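Local atomic coordinates of enoyl-[acyl-carrier-protein] reductase [FMN] (Thermotoga maritima, PDB entry 5GVJ), a protein that probably reduces the enoyl group carried on acyl-carrier protein, using NADH and a bound FMN, as a TIM-barrel flavoenzyme of the nitronate monooxygenase family. Residues 16-20 against 190-196; 231-235 against 276-280. The protein carries 1 engineered substitution. One frame throughout, in Å; residues are numbered along the deposited sequence.

Contact 1 (16-20 against 190-196); sequences PILMG and VQMGTRF
Strand 17-18 runs parallel to the end of strand 189-191, with Ile-17 paired to Val-190 and Leu-18 to Gln-191. Val-190 is bonded to the neighbouring strand through both its N and its O: N donates to Pro-16 O at 3.0 Å, while O accepts Leu-18 N at 2.8 Å in a nearly straight bond (170° at the hydrogen). Two residues on, Met-192 N donates to Leu-18 O, and Met-192 occupies the N-cap position of the helix that follows. Ile-17 sits on the Val-190 face of the sheet. Its CG2, turned anti to the backbone N (CG1 at chi1 -62°), meets the edge of the Phe-196 ring, 3.6 Å from CE2. Met-19 leans on the same ring through CB, 4.0 Å from CD2. On the other face, beside Leu-18, the extended Gln-191 chain carries its amide past the strand end, where NE2 donates to Met-19 O at 2.9 Å with the acceptor close to the amide plane. A water accepting from NE2 donates to Gly-20 O; a second links Gly-20 N to Gly-193 O. The two bonds of NE2 hold the amide of Gln-191 in its orientation. Gln-191, like Gly-193 and Thr-194 at the start of the helix just after it, binds FMN in another structure of this protein; the flavin is absent from this chain. The joint is the seam between first and last strands that closes the TIM barrel. Ile-17 and Phe-196 pack outward on helix 290-309, Met-19 and Phe-196 on helix 28-36, and Pro-16 and Val-190 on helix 176-185.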
ATOM      1  N   PRO A  16       8.104 -12.580  14.346  1.00 16.27           N
ATOM      2  CA  PRO A  16       7.279 -11.357  14.367  1.00 14.69           C
ATOM      3  C   PRO A  16       6.123 -11.427  13.371  1.00 13.40           C
ATOM      4  O   PRO A  16       5.975 -10.577  12.491  1.00 12.17           O
ATOM      5  CB  PRO A  16       8.303 -10.278  13.992  1.00 13.99           C
ATOM      6  CG  PRO A  16       9.182 -11.019  12.966  1.00 14.32           C
ATOM      7  CD  PRO A  16       9.324 -12.418  13.539  1.00 16.03           C
ATOM      8  N   ILE A  17       5.305 -12.470  13.501  1.00 12.77           N
ATOM      9  CA  ILE A  17       4.284 -12.820  12.523  1.00 15.15           C
ATOM     10  C   ILE A  17       2.996 -13.145  13.268  1.00 15.19           C
ATOM     11  O   ILE A  17       2.989 -14.030  14.130  1.00 15.15           O
ATOM     12  CB  ILE A  17       4.734 -14.009  11.654  1.00 16.29           C
ATOM     13  CG1 ILE A  17       6.000 -13.629  10.866  1.00 15.01           C
ATOM     14  CG2 ILE A  17       3.621 -14.444  10.713  1.00 15.27           C
ATOM     15  CD1 ILE A  17       6.617 -14.802  10.075  1.00 18.18           C
ATOM     16  N   LEU A  18       1.918 -12.412  12.965  1.00 15.61           N
ATOM     17  CA  LEU A  18       0.600 -12.689  13.526  1.00 17.09           C
ATOM     18  C   LEU A  18      -0.336 -13.179  12.430  1.00 18.71           C
ATOM     19  O   LEU A  18      -0.202 -12.789  11.271  1.00 16.13           O
ATOM     20  CB  LEU A  18      -0.042 -11.448  14.181  1.00 18.06           C
ATOM     21  CG  LEU A  18       0.687 -10.418  15.045  1.00 21.34           C
ATOM     22  CD1 LEU A  18      -0.335  -9.566  15.825  1.00 17.07           C
ATOM     23  CD2 LEU A  18       1.740 -10.999  15.949  1.00 29.25           C
ATOM     24  N   MET A  19      -1.277 -14.054  12.799  1.00 15.78           N
ATOM     25  CA  MET A  19      -2.404 -14.366  11.931  1.00 14.73           C
ATOM     26  C   MET A  19      -3.506 -13.332  12.167  1.00 15.24           C
ATOM     27  O   MET A  19      -3.399 -12.474  13.042  1.00 17.33           O
ATOM     28  CB  MET A  19      -2.918 -15.801  12.177  1.00 15.52           C
ATOM     29  CG  MET A  19      -3.737 -15.970  13.434  1.00 15.39           C
ATOM     30  SD  MET A  19      -4.368 -17.664  13.689  1.00 13.55           S
ATOM     31  CE  MET A  19      -6.080 -17.460  13.219  1.00 13.87           C
ATOM     32  N   GLY A  20      -4.577 -13.417  11.383  1.00 15.06           N
ATOM     33  CA  GLY A  20      -5.626 -12.412  11.465  1.00 19.38           C
ATOM     34  C   GLY A  20      -6.585 -12.483  12.645  1.00 23.20           C
ATOM     35  O   GLY A  20      -6.863 -11.466  13.292  1.00 27.48           O
ATOM     36  N   VAL A 190       4.368  -8.242  11.377  1.00 14.83           N
ATOM     37  CA  VAL A 190       3.347  -8.213  10.337  1.00 13.16           C
ATOM     38  C   VAL A 190       2.225  -9.164  10.716  1.00 16.07           C
ATOM     39  O   VAL A 190       2.443 -10.183  11.372  1.00 16.05           O
ATOM     40  CB  VAL A 190       3.912  -8.574   8.941  1.00 14.15           C
ATOM     41  CG1 VAL A 190       4.862  -7.470   8.445  1.00 14.76           C
ATOM     42  CG2 VAL A 190       4.623  -9.923   8.968  1.00 15.30           C
ATOM     43  N   GLN A 191       1.018  -8.819  10.288  1.00 15.35           N
ATOM     44  CA  GLN A 191      -0.152  -9.666  10.446  1.00 15.33           C
ATOM     45  C   GLN A 191      -0.635 -10.036   9.050  1.00 16.69           C
ATOM     46  O   GLN A 191      -0.745  -9.163   8.184  1.00 16.82           O
ATOM     47  CB  GLN A 191      -1.239  -8.947  11.251  1.00 14.39           C
ATOM     48  CG  GLN A 191      -2.502  -9.755  11.425  1.00 16.42           C
ATOM     49  CD  GLN A 191      -3.508  -9.019  12.276  1.00 23.08           C
ATOM     50  OE1 GLN A 191      -3.761  -7.832  12.055  1.00 18.04           O
ATOM     51  NE2 GLN A 191      -4.061  -9.707  13.280  1.00 17.08           N
ATOM     52  N   MET A 192      -0.876 -11.336   8.809  1.00 17.20           N
ATOM     53  CA  MET A 192      -1.146 -11.836   7.453  1.00 16.43           C
ATOM     54  C   MET A 192      -2.413 -12.678   7.470  1.00 20.35           C
ATOM     55  O   MET A 192      -2.334 -13.909   7.397  1.00 19.89           O
ATOM     56  CB  MET A 192       0.036 -12.655   6.918  1.00 18.50           C
ATOM     57  CG  MET A 192       1.391 -11.986   6.944  1.00 19.67           C
ATOM     58  SD  MET A 192       2.521 -13.043   6.008  1.00 24.97           S
ATOM     59  CE  MET A 192       4.097 -12.281   6.349  1.00 21.57           C
ATOM     60  N   GLY A 193      -3.570 -12.026   7.529  1.00 15.49           N
ATOM     61  CA  GLY A 193      -4.809 -12.772   7.673  1.00 16.39           C
ATOM     62  C   GLY A 193      -5.086 -13.744   6.540  1.00 19.23           C
ATOM     63  O   GLY A 193      -5.262 -14.948   6.774  1.00 16.03           O
ATOM     64  N   THR A 194      -5.098 -13.238   5.304  1.00 15.73           N
ATOM     65  CA  THR A 194      -5.467 -14.089   4.175  1.00 16.57           C
ATOM     66  C   THR A 194      -4.450 -15.209   3.971  1.00 17.18           C
ATOM     67  O   THR A 194      -4.832 -16.356   3.700  1.00 17.14           O
ATOM     68  CB  THR A 194      -5.639 -13.240   2.908  1.00 18.55           C
ATOM     69  OG1 THR A 194      -6.733 -12.327   3.095  1.00 18.58           O
ATOM     70  CG2 THR A 194      -5.935 -14.118   1.695  1.00 14.93           C
ATOM     71  N   ARG A 195      -3.158 -14.918   4.164  1.00 14.68           N
ATOM     72  CA  ARG A 195      -2.131 -15.942   3.978  1.00 13.12           C
ATOM     73  C   ARG A 195      -2.344 -17.136   4.911  1.00 16.05           C
ATOM     74  O   ARG A 195      -2.162 -18.293   4.505  1.00 15.59           O
ATOM     75  CB  ARG A 195      -0.742 -15.333   4.187  1.00 13.95           C
ATOM     76  CG  ARG A 195       0.416 -16.338   4.138  1.00 14.69           C
ATOM     77  CD  ARG A 195       0.628 -16.925   2.728  1.00 14.59           C
ATOM     78  NE  ARG A 195      -0.115 -18.167   2.504  1.00 15.59           N
ATOM     79  CZ  ARG A 195       0.034 -18.955   1.437  1.00 18.61           C
ATOM     80  NH1 ARG A 195       0.885 -18.625   0.455  1.00 13.74           N
ATOM     81  NH2 ARG A 195      -0.686 -20.075   1.341  1.00 14.49           N
ATOM     82  N   PHE A 196      -2.727 -16.889   6.168  1.00 13.71           N
ATOM     83  CA  PHE A 196      -2.908 -18.028   7.068  1.00 15.80           C
ATOM     84  C   PHE A 196      -4.286 -18.679   6.949  1.00 17.27           C
ATOM     85  O   PHE A 196      -4.424 -19.857   7.299  1.00 18.40           O
ATOM     86  CB  PHE A 196      -2.628 -17.616   8.519  1.00 12.85           C
ATOM     87  CG  PHE A 196      -1.157 -17.475   8.822  1.00 15.66           C
ATOM     88  CD1 PHE A 196      -0.339 -18.593   8.879  1.00 15.68           C
ATOM     89  CD2 PHE A 196      -0.584 -16.220   9.009  1.00 21.19           C
ATOM     90  CE1 PHE A 196       1.022 -18.477   9.147  1.00 14.95           C
ATOM     91  CE2 PHE A 196       0.786 -16.083   9.266  1.00 19.70           C
ATOM     92  CZ  PHE A 196       1.589 -17.206   9.336  1.00 19.48           C
TER
HETATM   93  O   HOH W   1      -5.515 -15.592   9.462  1.00 19.03           O
HETATM   94  O   HOH W   2      -6.298  -9.375  15.319  1.00 20.15           O

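Contact 2 (231-235 against 276-280); sequences ARVLR and AVGQS. Engineered in segment 276-280: Ala-276 (natural residue Met).
The central strand of a small antiparallel sheet, 231-234, lies against the segment 276-280, which ends in Ser-280, an FMN-binding residue; the two run about at right angles. Arg-232 carries the polar end of the contact. With CG trans to the backbone N (chi1 -179°), its chain passes Gly-278 CA, 4.0 Å from CD, and Val-277 O, 3.6 Å from CG, an oxygen that the contact buries and for which the model has no hydrogen-bond partner. A bend at chi3 then turns a face of the guanidinium to the amide of Gln-279, the two planes 77° apart. NH1 and Gln-279 NE2 come within 3.1 Å, but both are donors and each bonds elsewhere: NH1 to Thr-220 OG1, NE2 to Glu-149 O of the second subunit; NH2 donates to Met-141 O. The loop thus joins the sheet that strand 231-234 shares with strands 145-146 and 220-223 to the dimer interface, where Gln-279 OE1 also accepts from Thr-151 N of that subunit. A leucine in place of Arg-232 would probably leave Thr-220 OG1 and Met-141 O without their guanidinium partner and open a gap beside Gln-279. Farther along, Leu-234 CD1 packs on Val-277 CG2 at 3.5 Å, the two side chains crossing at a slant. At the start of the loop, Ala-276, an engineered replacement of methionine, brings CA to 3.5 Å from Arg-232 O in a CA-H...O contact, and Val-233 CG1 lies 3.9 Å from the same CA.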
ATOM      1  N   ALA A 231     -16.402  -2.792   3.367  1.00 33.97           N
ATOM      2  CA  ALA A 231     -15.786  -4.083   3.633  1.00 31.33           C
ATOM      3  C   ALA A 231     -15.313  -4.685   2.318  1.00 30.26           C
ATOM      4  O   ALA A 231     -16.019  -4.611   1.311  1.00 32.06           O
ATOM      5  CB  ALA A 231     -16.755  -5.035   4.337  1.00 31.54           C
ATOM      6  N   ARG A 232     -14.120  -5.273   2.330  1.00 24.90           N
ATOM      7  CA  ARG A 232     -13.524  -5.841   1.127  1.00 26.03           C
ATOM      8  C   ARG A 232     -13.818  -7.334   1.071  1.00 25.61           C
ATOM      9  O   ARG A 232     -13.488  -8.073   2.006  1.00 24.18           O
ATOM     10  CB  ARG A 232     -12.017  -5.604   1.076  1.00 27.75           C
ATOM     11  CG  ARG A 232     -11.357  -6.167  -0.187  1.00 23.05           C
ATOM     12  CD  ARG A 232      -9.885  -5.806  -0.248  1.00 22.42           C
ATOM     13  NE  ARG A 232      -9.674  -4.361  -0.154  1.00 17.69           N
ATOM     14  CZ  ARG A 232      -9.736  -3.529  -1.188  1.00 24.99           C
ATOM     15  NH1 ARG A 232     -10.010  -3.998  -2.400  1.00 23.29           N
ATOM     16  NH2 ARG A 232      -9.535  -2.224  -1.006  1.00 19.96           N
ATOM     17  N   VAL A 233     -14.429  -7.772  -0.031  1.00 25.80           N
ATOM     18  CA  VAL A 233     -14.751  -9.173  -0.243  1.00 25.92           C
ATOM     19  C   VAL A 233     -14.428  -9.558  -1.683  1.00 24.83           C
ATOM     20  O   VAL A 233     -14.286  -8.711  -2.568  1.00 25.73           O
ATOM     21  CB  VAL A 233     -16.234  -9.495   0.065  1.00 26.73           C
ATOM     22  CG1 VAL A 233     -16.545  -9.273   1.542  1.00 24.97           C
ATOM     23  CG2 VAL A 233     -17.158  -8.672  -0.821  1.00 24.76           C
ATOM     24  N   LEU A 234     -14.327 -10.863  -1.897  1.00 24.41           N
ATOM     25  CA  LEU A 234     -14.114 -11.419  -3.226  1.00 28.33           C
ATOM     26  C   LEU A 234     -15.263 -11.037  -4.157  1.00 26.48           C
ATOM     27  O   LEU A 234     -16.405 -10.861  -3.725  1.00 26.17           O
ATOM     28  CB  LEU A 234     -13.986 -12.942  -3.115  1.00 29.98           C
ATOM     29  CG  LEU A 234     -12.736 -13.661  -3.627  1.00 33.39           C
ATOM     30  CD1 LEU A 234     -11.537 -12.742  -3.661  1.00 29.29           C
ATOM     31  CD2 LEU A 234     -12.445 -14.858  -2.750  1.00 28.54           C
ATOM     32  N   ARG A 235     -14.952 -10.894  -5.451  1.00 30.05           N
ATOM     33  CA  ARG A 235     -15.953 -10.534  -6.454  1.00 28.56           C
ATOM     34  C   ARG A 235     -16.887 -11.704  -6.760  1.00 33.18           C
ATOM     35  O   ARG A 235     -16.846 -12.270  -7.856  1.00 38.31           O
ATOM     36  CB  ARG A 235     -15.279 -10.048  -7.743  1.00 27.71           C
ATOM     37  CG  ARG A 235     -14.667  -8.663  -7.617  1.00 33.24           C
ATOM     38  CD  ARG A 235     -14.181  -8.101  -8.957  1.00 35.17           C
ATOM     39  NE  ARG A 235     -13.453  -6.851  -8.756  1.00 31.73           N
ATOM     40  CZ  ARG A 235     -13.956  -5.644  -8.995  1.00 37.95           C
ATOM     41  NH1 ARG A 235     -15.195  -5.521  -9.447  1.00 44.25           N
ATOM     42  NH2 ARG A 235     -13.222  -4.560  -8.773  1.00 40.82           N
ATOM     43  N   ALA A 276     -14.598 -12.477   2.791  1.00 22.90           N
ATOM     44  CA  ALA A 276     -13.779 -11.360   3.274  1.00 27.07           C
ATOM     45  C   ALA A 276     -12.307 -11.722   3.133  1.00 28.99           C
ATOM     46  O   ALA A 276     -11.693 -12.290   4.037  1.00 31.89           O
ATOM     47  CB  ALA A 276     -14.120 -11.039   4.724  1.00 24.44           C
ATOM     48  N   VAL A 277     -11.731 -11.403   1.979  1.00 23.33           N
ATOM     49  CA  VAL A 277     -10.319 -11.656   1.735  1.00 22.50           C
ATOM     50  C   VAL A 277      -9.708 -10.394   1.135  1.00 21.80           C
ATOM     51  O   VAL A 277     -10.382  -9.616   0.451  1.00 20.31           O
ATOM     52  CB  VAL A 277     -10.081 -12.894   0.824  1.00 22.88           C
ATOM     53  CG1 VAL A 277     -11.247 -13.884   0.906  1.00 25.03           C
ATOM     54  CG2 VAL A 277      -9.801 -12.501  -0.593  1.00 23.97           C
ATOM     55  N   GLY A 278      -8.423 -10.182   1.426  1.00 20.68           N
ATOM     56  CA  GLY A 278      -7.736  -8.979   1.011  1.00 18.89           C
ATOM     57  C   GLY A 278      -7.097  -9.121  -0.353  1.00 17.98           C
ATOM     58  O   GLY A 278      -7.110 -10.182  -0.975  1.00 16.58           O
ATOM     59  N   GLN A 279      -6.523  -8.007  -0.820  1.00 15.95           N
ATOM     60  CA  GLN A 279      -5.877  -8.008  -2.123  1.00 16.58           C
ATOM     61  C   GLN A 279      -4.679  -8.939  -2.152  1.00 16.12           C
ATOM     62  O   GLN A 279      -4.277  -9.380  -3.234  1.00 15.51           O
ATOM     63  CB  GLN A 279      -5.457  -6.572  -2.509  1.00 15.06           C
ATOM     64  CG  GLN A 279      -6.648  -5.647  -2.758  1.00 18.07           C
ATOM     65  CD  GLN A 279      -6.230  -4.265  -3.240  1.00 19.14           C
ATOM     66  OE1 GLN A 279      -5.043  -3.961  -3.322  1.00 17.66           O
ATOM     67  NE2 GLN A 279      -7.212  -3.421  -3.563  1.00 19.43           N
ATOM     68  N   SER A 280      -4.117  -9.276  -0.988  1.00 16.22           N
ATOM     69  CA  SER A 280      -3.002 -10.216  -0.995  1.00 17.26           C
ATOM     70  C   SER A 280      -3.402 -11.606  -1.476  1.00 13.38           C
ATOM     71  O   SER A 280      -2.515 -12.437  -1.681  1.00 15.38           O
ATOM     72  CB  SER A 280      -2.368 -10.332   0.396  1.00 17.51           C
ATOM     73  OG  SER A 280      -3.229 -11.015   1.275  1.00 18.36           O
TER

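How the contacts relate
Both contacts are largely buried, but the centre of contact 1 lies about 5 Å from that of the chain and the centre of contact 2 about 14 Å, where the second subunit reaches it. Contact 1 joins two barrel strands through regular backbone bonds, apolar packing and a glutamine amide. In contact 2 the segments meet without direct hydrogen bonds: side chains pack, and their polar ends turn to other strands or the neighbouring subunit. Their centres are about 15 Å apart, yet they touch at the FMN site, empty in this chain: Thr-194 OG1 of contact 1 probably hydrogen-bonds Gly-278 N of contact 2 at 3.2 Å, while Thr-194 CB packs on Ser-280 OG.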